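Local coordinates for protein predicted phosphatase, HAD family (Clostridium acetobutylicum, PDB 3MC1) that is predicted to be a phosphatase of the haloacid dehalogenase (HAD) family, probably removing phosphate from a substrate not yet identified, at residues Ala93-Leu98 with Phe123-Tyr128; His104-Thr109 with Leu155-Asp160; Thr113-Gln118 with Ser135-Lys140. One frame throughout, in Å; residues are numbered along the deposited sequence.

Contact 1. Residues Ala93-Leu98 with Phe123-Tyr128; sequences ALLSSL and FKLAFY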
loop_
_atom_site.group_PDB
_atom_site.type_symbol
_atom_site.label_atom_id
_atom_site.label_comp_id
_atom_site.label_asym_id
_atom_site.label_seq_id
_atom_site.Cartn_x
_atom_site.Cartn_y
_atom_site.Cartn_z
ATOM N N ALA A 93 -13.109 5.109 -11.093
ATOM C CA ALA A 93 -14.237 6.039 -11.011
ATOM C C ALA A 93 -13.985 6.998 -9.834
ATOM O O ALA A 93 -14.176 8.212 -9.944
ATOM C CB ALA A 93 -15.517 5.269 -10.794
ATOM N N LEU A 94 -13.535 6.440 -8.715
ATOM C CA LEU A 94 -13.225 7.225 -7.520
ATOM C C LEU A 94 -12.162 8.283 -7.812
ATOM O O LEU A 94 -12.366 9.470 -7.535
ATOM C CB LEU A 94 -12.732 6.303 -6.388
ATOM C CG LEU A 94 -12.203 7.021 -5.130
ATOM C CD1 LEU A 94 -13.334 7.815 -4.471
ATOM C CD2 LEU A 94 -11.629 6.016 -4.155
ATOM N N LEU A 95 -11.034 7.846 -8.374
ATOM C CA LEU A 95 -9.929 8.744 -8.705
ATOM C C LEU A 95 -10.363 9.869 -9.630
ATOM O O LEU A 95 -9.979 11.024 -9.432
ATOM C CB LEU A 95 -8.798 7.963 -9.372
ATOM C CG LEU A 95 -8.187 6.834 -8.540
ATOM C CD1 LEU A 95 -7.124 6.094 -9.363
ATOM C CD2 LEU A 95 -7.573 7.423 -7.285
ATOM N N SER A 96 -11.144 9.527 -10.652
ATOM C CA SER A 96 -11.614 10.536 -11.597
ATOM C C SER A 96 -12.469 11.562 -10.851
ATOM O O SER A 96 -12.223 12.762 -10.945
ATOM C CB SER A 96 -12.443 9.888 -12.709
ATOM O OG SER A 96 -12.794 10.839 -13.701
ATOM N N SER A 97 -13.460 11.078 -10.104
ATOM C CA SER A 97 -14.352 11.953 -9.341
ATOM C C SER A 97 -13.579 12.894 -8.414
ATOM O O SER A 97 -13.866 14.093 -8.352
ATOM C CB SER A 97 -15.337 11.114 -8.522
ATOM O OG SER A 97 -16.223 11.942 -7.774
ATOM N N LEU A 98 -12.589 12.360 -7.703
ATOM C CA LEU A 98 -11.811 13.183 -6.784
ATOM C C LEU A 98 -11.023 14.291 -7.478
ATOM O O LEU A 98 -10.987 15.418 -6.991
ATOM C CB LEU A 98 -10.859 12.310 -5.951
ATOM C CG LEU A 98 -11.489 11.249 -5.044
ATOM C CD1 LEU A 98 -10.382 10.544 -4.255
ATOM C CD2 LEU A 98 -12.503 11.895 -4.098
ATOM N N PHE A 123 -1.824 -0.231 -15.485
ATOM C CA PHE A 123 -3.267 -0.200 -15.306
ATOM C C PHE A 123 -3.925 1.097 -15.774
ATOM O O PHE A 123 -5.136 1.266 -15.640
ATOM C CB PHE A 123 -3.611 -0.506 -13.845
ATOM C CG PHE A 123 -3.463 -1.967 -13.492
ATOM C CD1 PHE A 123 -4.267 -2.928 -14.105
ATOM C CD2 PHE A 123 -2.499 -2.391 -12.581
ATOM C CE1 PHE A 123 -4.115 -4.286 -13.823
ATOM C CE2 PHE A 123 -2.338 -3.754 -12.290
ATOM C CZ PHE A 123 -3.148 -4.701 -12.915
ATOM N N LYS A 124 -3.118 1.998 -16.331
ATOM C CA LYS A 124 -3.598 3.271 -16.872
ATOM C C LYS A 124 -4.213 4.224 -15.846
ATOM O O LYS A 124 -5.140 4.976 -16.156
ATOM C CB LYS A 124 -4.603 2.984 -17.986
ATOM C CG LYS A 124 -4.050 2.023 -19.041
ATOM C CD LYS A 124 -5.114 1.571 -20.006
ATOM C CE LYS A 124 -4.577 0.518 -20.973
ATOM N NZ LYS A 124 -5.580 0.196 -22.031
ATOM N N LEU A 125 -3.684 4.207 -14.629
ATOM C CA LEU A 125 -4.189 5.075 -13.564
ATOM C C LEU A 125 -3.120 6.075 -13.141
ATOM O O LEU A 125 -3.381 6.959 -12.332
ATOM C CB LEU A 125 -4.581 4.236 -12.335
ATOM C CG LEU A 125 -5.588 3.087 -12.472
ATOM C CD1 LEU A 125 -5.743 2.401 -11.123
ATOM C CD2 LEU A 125 -6.938 3.606 -12.962
ATOM N N ALA A 126 -1.921 5.947 -13.702
ATOM C CA ALA A 126 -0.809 6.809 -13.306
ATOM C C ALA A 126 -1.025 8.324 -13.344
ATOM O O ALA A 126 -0.591 9.038 -12.445
ATOM C CB ALA A 126 0.435 6.451 -14.117
ATOM N N PHE A 127 -1.695 8.819 -14.375
ATOM C CA PHE A 127 -1.895 10.255 -14.500
ATOM C C PHE A 127 -2.897 10.896 -13.547
ATOM O O PHE A 127 -3.010 12.127 -13.487
ATOM C CB PHE A 127 -2.224 10.576 -15.954
ATOM C CG PHE A 127 -1.031 10.466 -16.858
ATOM C CD1 PHE A 127 0.031 11.353 -16.726
ATOM C CD2 PHE A 127 -0.952 9.459 -17.813
ATOM C CE1 PHE A 127 1.159 11.239 -17.535
ATOM C CE2 PHE A 127 0.171 9.334 -18.630
ATOM C CZ PHE A 127 1.227 10.225 -18.494
ATOM N N TYR A 128 -3.621 10.071 -12.799
ATOM C CA TYR A 128 -4.578 10.595 -11.826
ATOM C C TYR A 128 -3.795 11.117 -10.627
ATOM O O TYR A 128 -4.314 11.883 -9.809
ATOM C CB TYR A 128 -5.516 9.495 -11.340
ATOM C CG TYR A 128 -6.578 9.065 -12.325
ATOM C CD1 TYR A 128 -7.557 9.962 -12.763
ATOM C CD2 TYR A 128 -6.623 7.757 -12.804
ATOM C CE1 TYR A 128 -8.556 9.566 -13.651
ATOM C CE2 TYR A 128 -7.620 7.344 -13.694
ATOM C CZ TYR A 128 -8.583 8.256 -14.112
ATOM O OH TYR A 128 -9.567 7.852 -14.975
#
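Leu95, on helix 91-101, lies across the ring of Tyr128, and this pair carries most of the contact. Leu95 CB sits over one face of the Tyr128 ring, 4.1 Å from its centroid and 20° off the ring normal, a CH-pi contact displaced toward the CG end. The leucine CG stands anti to the carbonyl carbon (chi1 -60°), which carries the branch past the CD2 side of the ring. Leu95 CD1 thereby comes 3.9 Å from Tyr128 CD2, and the two side chains cross at about a right angle. The same methyl, Leu95 CD1, meets CD1 of Leu125 at 4.3 Å, so one branch touches both the aromatic ring and the leucine three residues before it.

Tyr128 also carries its CG anti to the carbonyl carbon (chi1 -74°), and the ring extends beside the helix as far as Ser96. There the touch is backbone as much as side chain: Ser96 CA is 3.8 Å from Tyr128 CE1, approaching obliquely, and Ser96 CB is 4.0 Å from the same CE1. The phenol oxygen, Tyr128 OH, is hydrogen-bonded to Glu92 OE2, one turn back on the helix, which fixes the far end of the ring.

Leu125 and Tyr128 belong to a compact connection: Lys124, with positive phi, closes helix 113-122 in a Schellman motif, and a 3-10 turn at 126-128 follows, with Tyr128 N hydrogen-bonded to Leu125 O. This is helix-to-loop packing on one side of the parallel sheet of a Rossmann-like HAD core, where helix 91-101 meets the connection from helix 113-122 to strand 131-135.

Contact 2. Residues His104-Thr109 with Leu155-Asp160; sequences HLVVAT and LNIKSD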
loop_
_atom_site.group_PDB
_atom_site.type_symbol
_atom_site.label_atom_id
_atom_site.label_comp_id
_atom_site.label_asym_id
_atom_site.label_seq_id
_atom_site.Cartn_x
_atom_site.Cartn_y
_atom_site.Cartn_z
ATOM N N HIS A 104 -5.818 16.738 -4.928
ATOM C CA HIS A 104 -4.525 16.368 -5.500
ATOM C C HIS A 104 -4.307 14.970 -4.922
ATOM O O HIS A 104 -4.342 14.798 -3.699
ATOM C CB HIS A 104 -3.413 17.303 -5.028
ATOM C CG HIS A 104 -3.445 18.654 -5.669
ATOM N ND1 HIS A 104 -4.400 19.601 -5.366
ATOM C CD2 HIS A 104 -2.656 19.210 -6.619
ATOM C CE1 HIS A 104 -4.198 20.680 -6.101
ATOM N NE2 HIS A 104 -3.145 20.467 -6.870
ATOM N N LEU A 105 -4.096 13.980 -5.789
ATOM C CA LEU A 105 -3.937 12.595 -5.345
ATOM C C LEU A 105 -2.485 12.143 -5.345
ATOM O O LEU A 105 -1.742 12.441 -6.276
ATOM C CB LEU A 105 -4.785 11.664 -6.232
ATOM C CG LEU A 105 -6.234 12.118 -6.502
ATOM C CD1 LEU A 105 -6.977 11.093 -7.374
ATOM C CD2 LEU A 105 -6.965 12.305 -5.186
ATOM N N VAL A 106 -2.096 11.410 -4.298
ATOM C CA VAL A 106 -0.723 10.934 -4.157
ATOM C C VAL A 106 -0.687 9.479 -3.693
ATOM O O VAL A 106 -1.529 9.050 -2.913
ATOM C CB VAL A 106 0.054 11.791 -3.098
ATOM C CG1 VAL A 106 1.497 11.301 -2.957
ATOM C CG2 VAL A 106 0.047 13.273 -3.505
ATOM N N VAL A 107 0.275 8.708 -4.192
ATOM C CA VAL A 107 0.405 7.333 -3.731
ATOM C C VAL A 107 1.574 7.343 -2.749
ATOM O O VAL A 107 2.651 7.853 -3.053
ATOM C CB VAL A 107 0.729 6.332 -4.871
ATOM C CG1 VAL A 107 1.087 4.965 -4.265
ATOM C CG2 VAL A 107 -0.467 6.183 -5.801
ATOM N N ALA A 108 1.342 6.798 -1.563
ATOM C CA ALA A 108 2.367 6.709 -0.532
ATOM C C ALA A 108 2.350 5.236 -0.144
ATOM O O ALA A 108 1.431 4.779 0.535
ATOM C CB ALA A 108 1.998 7.586 0.659
ATOM N N THR A 109 3.366 4.496 -0.578
ATOM C CA THR A 109 3.406 3.061 -0.329
ATOM C C THR A 109 4.770 2.504 0.076
ATOM O O THR A 109 5.807 3.084 -0.242
ATOM C CB THR A 109 2.923 2.312 -1.601
ATOM O OG1 THR A 109 2.987 0.899 -1.393
ATOM C CG2 THR A 109 3.794 2.678 -2.806
ATOM N N LEU A 155 6.244 17.200 -1.726
ATOM C CA LEU A 155 5.169 17.997 -2.308
ATOM C C LEU A 155 4.789 19.181 -1.426
ATOM O O LEU A 155 3.875 19.931 -1.748
ATOM C CB LEU A 155 3.941 17.111 -2.536
ATOM C CG LEU A 155 4.098 16.014 -3.595
ATOM C CD1 LEU A 155 3.150 14.847 -3.318
ATOM C CD2 LEU A 155 3.826 16.618 -4.952
ATOM N N ASN A 156 5.501 19.337 -0.316
ATOM C CA ASN A 156 5.238 20.411 0.634
ATOM C C ASN A 156 3.779 20.387 1.095
ATOM O O ASN A 156 3.069 21.394 1.034
ATOM C CB ASN A 156 5.567 21.766 0.011
ATOM C CG ASN A 156 5.571 22.879 1.031
ATOM O OD1 ASN A 156 6.270 22.797 2.042
ATOM N ND2 ASN A 156 4.791 23.924 0.775
ATOM N N ILE A 157 3.350 19.219 1.555
ATOM C CA ILE A 157 1.998 19.002 2.042
ATOM C C ILE A 157 1.988 19.160 3.565
ATOM O O ILE A 157 2.853 18.619 4.261
ATOM C CB ILE A 157 1.515 17.570 1.686
ATOM C CG1 ILE A 157 1.590 17.361 0.173
ATOM C CG2 ILE A 157 0.091 17.347 2.197
ATOM C CD1 ILE A 157 1.311 15.934 -0.264
ATOM N N LYS A 158 1.014 19.906 4.077
ATOM C CA LYS A 158 0.892 20.119 5.514
ATOM C C LYS A 158 -0.076 19.101 6.100
ATOM O O LYS A 158 -0.997 18.645 5.422
ATOM C CB LYS A 158 0.387 21.537 5.813
ATOM C CG LYS A 158 1.295 22.658 5.333
ATOM C CD LYS A 158 2.673 22.588 5.977
ATOM C CE LYS A 158 3.496 23.815 5.620
ATOM N NZ LYS A 158 3.607 24.002 4.147
ATOM N N SER A 159 0.134 18.761 7.367
ATOM C CA SER A 159 -0.704 17.793 8.066
ATOM C C SER A 159 -2.190 18.138 8.093
ATOM O O SER A 159 -3.041 17.252 8.178
ATOM C CB SER A 159 -0.199 17.619 9.499
ATOM O OG SER A 159 1.101 17.056 9.503
ATOM N N ASP A 160 -2.508 19.426 8.017
ATOM C CA ASP A 160 -3.900 19.851 8.053
ATOM C C ASP A 160 -4.489 19.993 6.654
ATOM O O ASP A 160 -5.580 20.540 6.481
ATOM C CB ASP A 160 -4.017 21.178 8.815
ATOM C CG ASP A 160 -3.373 22.338 8.077
ATOM O OD1 ASP A 160 -2.446 22.100 7.272
ATOM O OD2 ASP A 160 -3.782 23.495 8.315
#
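With CG1 of Val106 anti to the backbone N (chi1 -179°) and CG2 anti to the carbonyl carbon, both branches of the valine point from strand 104-109 toward the segment 155-160. In Leu155, CG is anti to the carbonyl carbon (chi1 -67°), sending CD1 toward the strand. The side chains reach tip to tip: Leu155 CD1 is 3.5 Å from Val106 CG2 and 3.9 Å from Val106 CG1, set against the fork of the valine. The shorter of these distances is tighter than ordinary van der Waals contact between carbons.

Ile157 adds a lighter touch from the same segment, its CD1 lying 4.4 Å from Val106 CG2. The isoleucine chain is extended and ends in that methyl, and Tyr6 and Met152 also pack against it.

In the three-layered Rossmann-like fold of HAD phosphatases, helices cover both faces of a parallel sheet; here residues 155-157 meet strand 104-109 through Val106, while Ala108 packs on Ile148 of helix 144-155. Only side chains span the gap, since the nearest CA atoms, those of Val106 and Leu155, are 9.4 Å apart. Backbone hydrogen bonds join Val106 to Val7 and Phe9 of strand 6-9, and Leu105 to Asp130 on the other side.

Asn156, with positive phi, is the C-prime residue of a Schellman motif that ends the helix; it is exposed, while the CB bonds of Leu155 and Ile157 on either side of it point toward the strand.

Contact 3. Residues Thr113-Gln118 with Ser135-Lys140; sequences TVFSKQ and SSLDGK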
loop_
_atom_site.group_PDB
_atom_site.type_symbol
_atom_site.label_atom_id
_atom_site.label_comp_id
_atom_site.label_asym_id
_atom_site.label_seq_id
_atom_site.Cartn_x
_atom_site.Cartn_y
_atom_site.Cartn_z
ATOM N N THR A 113 9.032 2.124 -5.360
ATOM C CA THR A 113 8.533 3.112 -6.317
ATOM C C THR A 113 8.608 2.621 -7.763
ATOM O O THR A 113 7.701 2.862 -8.561
ATOM C CB THR A 113 9.348 4.423 -6.249
ATOM O OG1 THR A 113 9.457 4.854 -4.890
ATOM C CG2 THR A 113 8.677 5.509 -7.062
ATOM N N VAL A 114 9.690 1.935 -8.104
ATOM C CA VAL A 114 9.865 1.455 -9.467
ATOM C C VAL A 114 8.752 0.503 -9.885
ATOM O O VAL A 114 8.243 0.597 -11.002
ATOM C CB VAL A 114 11.250 0.777 -9.642
ATOM C CG1 VAL A 114 11.416 -0.348 -8.644
ATOM C CG2 VAL A 114 11.400 0.274 -11.073
ATOM N N PHE A 115 8.376 -0.410 -8.992
ATOM C CA PHE A 115 7.298 -1.349 -9.283
ATOM C C PHE A 115 5.939 -0.646 -9.254
ATOM O O PHE A 115 5.097 -0.895 -10.105
ATOM C CB PHE A 115 7.263 -2.492 -8.259
ATOM C CG PHE A 115 8.514 -3.329 -8.226
ATOM C CD1 PHE A 115 9.235 -3.584 -9.394
ATOM C CD2 PHE A 115 8.947 -3.900 -7.032
ATOM C CE1 PHE A 115 10.368 -4.399 -9.368
ATOM C CE2 PHE A 115 10.080 -4.717 -6.998
ATOM C CZ PHE A 115 10.788 -4.965 -8.166
ATOM N N SER A 116 5.734 0.218 -8.263
ATOM C CA SER A 116 4.463 0.932 -8.129
ATOM C C SER A 116 4.138 1.753 -9.376
ATOM O O SER A 116 2.997 1.792 -9.818
ATOM C CB SER A 116 4.507 1.839 -6.902
ATOM O OG SER A 116 4.897 1.102 -5.754
ATOM N N LYS A 117 5.151 2.400 -9.941
ATOM C CA LYS A 117 4.969 3.196 -11.144
ATOM C C LYS A 117 4.605 2.308 -12.341
ATOM O O LYS A 117 3.660 2.607 -13.078
ATOM C CB LYS A 117 6.253 3.982 -11.432
ATOM C CG LYS A 117 6.103 5.029 -12.510
ATOM C CD LYS A 117 7.393 5.803 -12.692
ATOM C CE LYS A 117 7.114 7.165 -13.299
ATOM N NZ LYS A 117 6.258 7.985 -12.386
ATOM N N GLN A 118 5.344 1.209 -12.524
ATOM C CA GLN A 118 5.083 0.285 -13.629
ATOM C C GLN A 118 3.674 -0.253 -13.558
ATOM O O GLN A 118 2.999 -0.390 -14.576
ATOM C CB GLN A 118 6.022 -0.925 -13.588
ATOM C CG GLN A 118 7.459 -0.666 -13.902
ATOM C CD GLN A 118 8.248 -1.962 -13.902
ATOM O OE1 GLN A 118 8.094 -2.798 -14.800
ATOM N NE2 GLN A 118 9.078 -2.147 -12.880
ATOM N N SER A 135 8.955 2.945 -1.779
ATOM C CA SER A 135 10.211 2.699 -1.096
ATOM C C SER A 135 11.328 2.605 -2.135
ATOM O O SER A 135 11.074 2.531 -3.343
ATOM C CB SER A 135 10.136 1.385 -0.306
ATOM O OG SER A 135 9.873 0.284 -1.164
ATOM N N SER A 136 12.564 2.635 -1.666
ATOM C CA SER A 136 13.704 2.495 -2.559
ATOM C C SER A 136 13.990 0.997 -2.545
ATOM O O SER A 136 13.839 0.352 -1.509
ATOM C CB SER A 136 14.899 3.274 -2.010
ATOM O OG SER A 136 15.119 2.941 -0.653
ATOM N N LEU A 137 14.385 0.438 -3.683
ATOM C CA LEU A 137 14.680 -0.990 -3.747
ATOM C C LEU A 137 15.597 -1.466 -2.618
ATOM O O LEU A 137 15.469 -2.598 -2.163
ATOM C CB LEU A 137 15.292 -1.345 -5.106
ATOM C CG LEU A 137 14.327 -1.385 -6.296
ATOM C CD1 LEU A 137 15.105 -1.567 -7.593
ATOM C CD2 LEU A 137 13.326 -2.530 -6.108
ATOM N N ASP A 138 16.505 -0.609 -2.151
ATOM C CA ASP A 138 17.416 -1.000 -1.069
ATOM C C ASP A 138 16.807 -0.940 0.332
ATOM O O ASP A 138 17.468 -1.264 1.319
ATOM C CB ASP A 138 18.704 -0.161 -1.091
ATOM C CG ASP A 138 18.456 1.317 -0.841
ATOM O OD1 ASP A 138 17.538 1.655 -0.067
ATOM O OD2 ASP A 138 19.201 2.144 -1.410
ATOM N N GLY A 139 15.553 -0.517 0.426
ATOM C CA GLY A 139 14.905 -0.460 1.722
ATOM C C GLY A 139 15.335 0.637 2.682
ATOM O O GLY A 139 14.887 0.650 3.830
ATOM N N LYS A 140 16.191 1.552 2.239
ATOM C CA LYS A 140 16.629 2.640 3.116
ATOM C C LYS A 140 15.432 3.517 3.485
ATOM O O LYS A 140 15.347 4.058 4.592
ATOM C CB LYS A 140 17.719 3.471 2.435
ATOM C CG LYS A 140 19.042 2.730 2.348
ATOM C CD LYS A 140 20.193 3.642 1.977
ATOM C CE LYS A 140 21.513 2.882 2.056
ATOM N NZ LYS A 140 22.682 3.729 1.683
#
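Ser135 O takes two hydrogen bonds from Thr113, the first residue of the segment 113-118. The backbone Thr113 N donates to Ser135 O at 2.9 Å, nearly straight at 167° and in the carbonyl plane. The hydroxyl, Thr113 OG1, adds a longer bond to the same Ser135 O at 3.2 Å, coming from above that plane, 48° out of it. With OG1 anti to the carbonyl carbon (chi1 -50°), beside its own N, both donors of the threonine can face one acceptor. A backbone N at the start of a helix has no acceptor from a preceding turn, and here the end of strand 131-135 supplies one. The side chain of Ser135 points away, its OG hydrogen-bonded to Ser110 O.

Beyond this polar join the loop folds back on itself. A type I turn runs from Ser136 to Gly139, closed by Gly139 N to Ser136 O at 2.7 Å. Asp138 OD1 receives two donors: Lys140 N at 2.7 Å, nearly along the C-O axis, which makes an Asx turn, and Ser136 OG at 2.8 Å, from above the carboxylate plane. Leu137 is the second residue of the turn; Leu137 O accepts a hydrogen bond from Arg74 NH1 of helix 63-81, and the side chain reaches back to helix 113-122. Leu137 CD2 lies 3.9 Å from Val114 CG1 and 4.0 Å from Phe115 CE2, and the Leu137 side chain crosses both at about a right angle. Val114 CG1 also covers one face of the Phe115 ring, whose other neighbours include Phe77, edge-to-face.

The join ties the start of helix 113-122 to the loop leaving strand 131-135, at the C-terminal end of the parallel strands, where HAD phosphatases have their active site; the sodium ion, held by Asp10, Asp12 and Asp167, is about 12 Å from the Ser135 side chain.

From the N terminus, strand 6-9 is laid down first, and the three contacts then follow within the Rossmann-like core. Contact 1 closes the loop from helix 91-101 to the connection after helix 113-122. Contact 2 opens inside that loop, at strand 104-109, and closes beyond it at 155-160, so the two cross. Contact 3, from helix 113-122 to the loop after strand 131-135, also crosses contact 1 but nests inside contact 2. Leu105 of the strand packs against Leu95, Leu98 and Tyr128, joining contacts 1 and 2. Thr109 CG2, 3.5 Å from Ser116 OG, joins contacts 2 and 3, while contacts 1 and 3 do not touch.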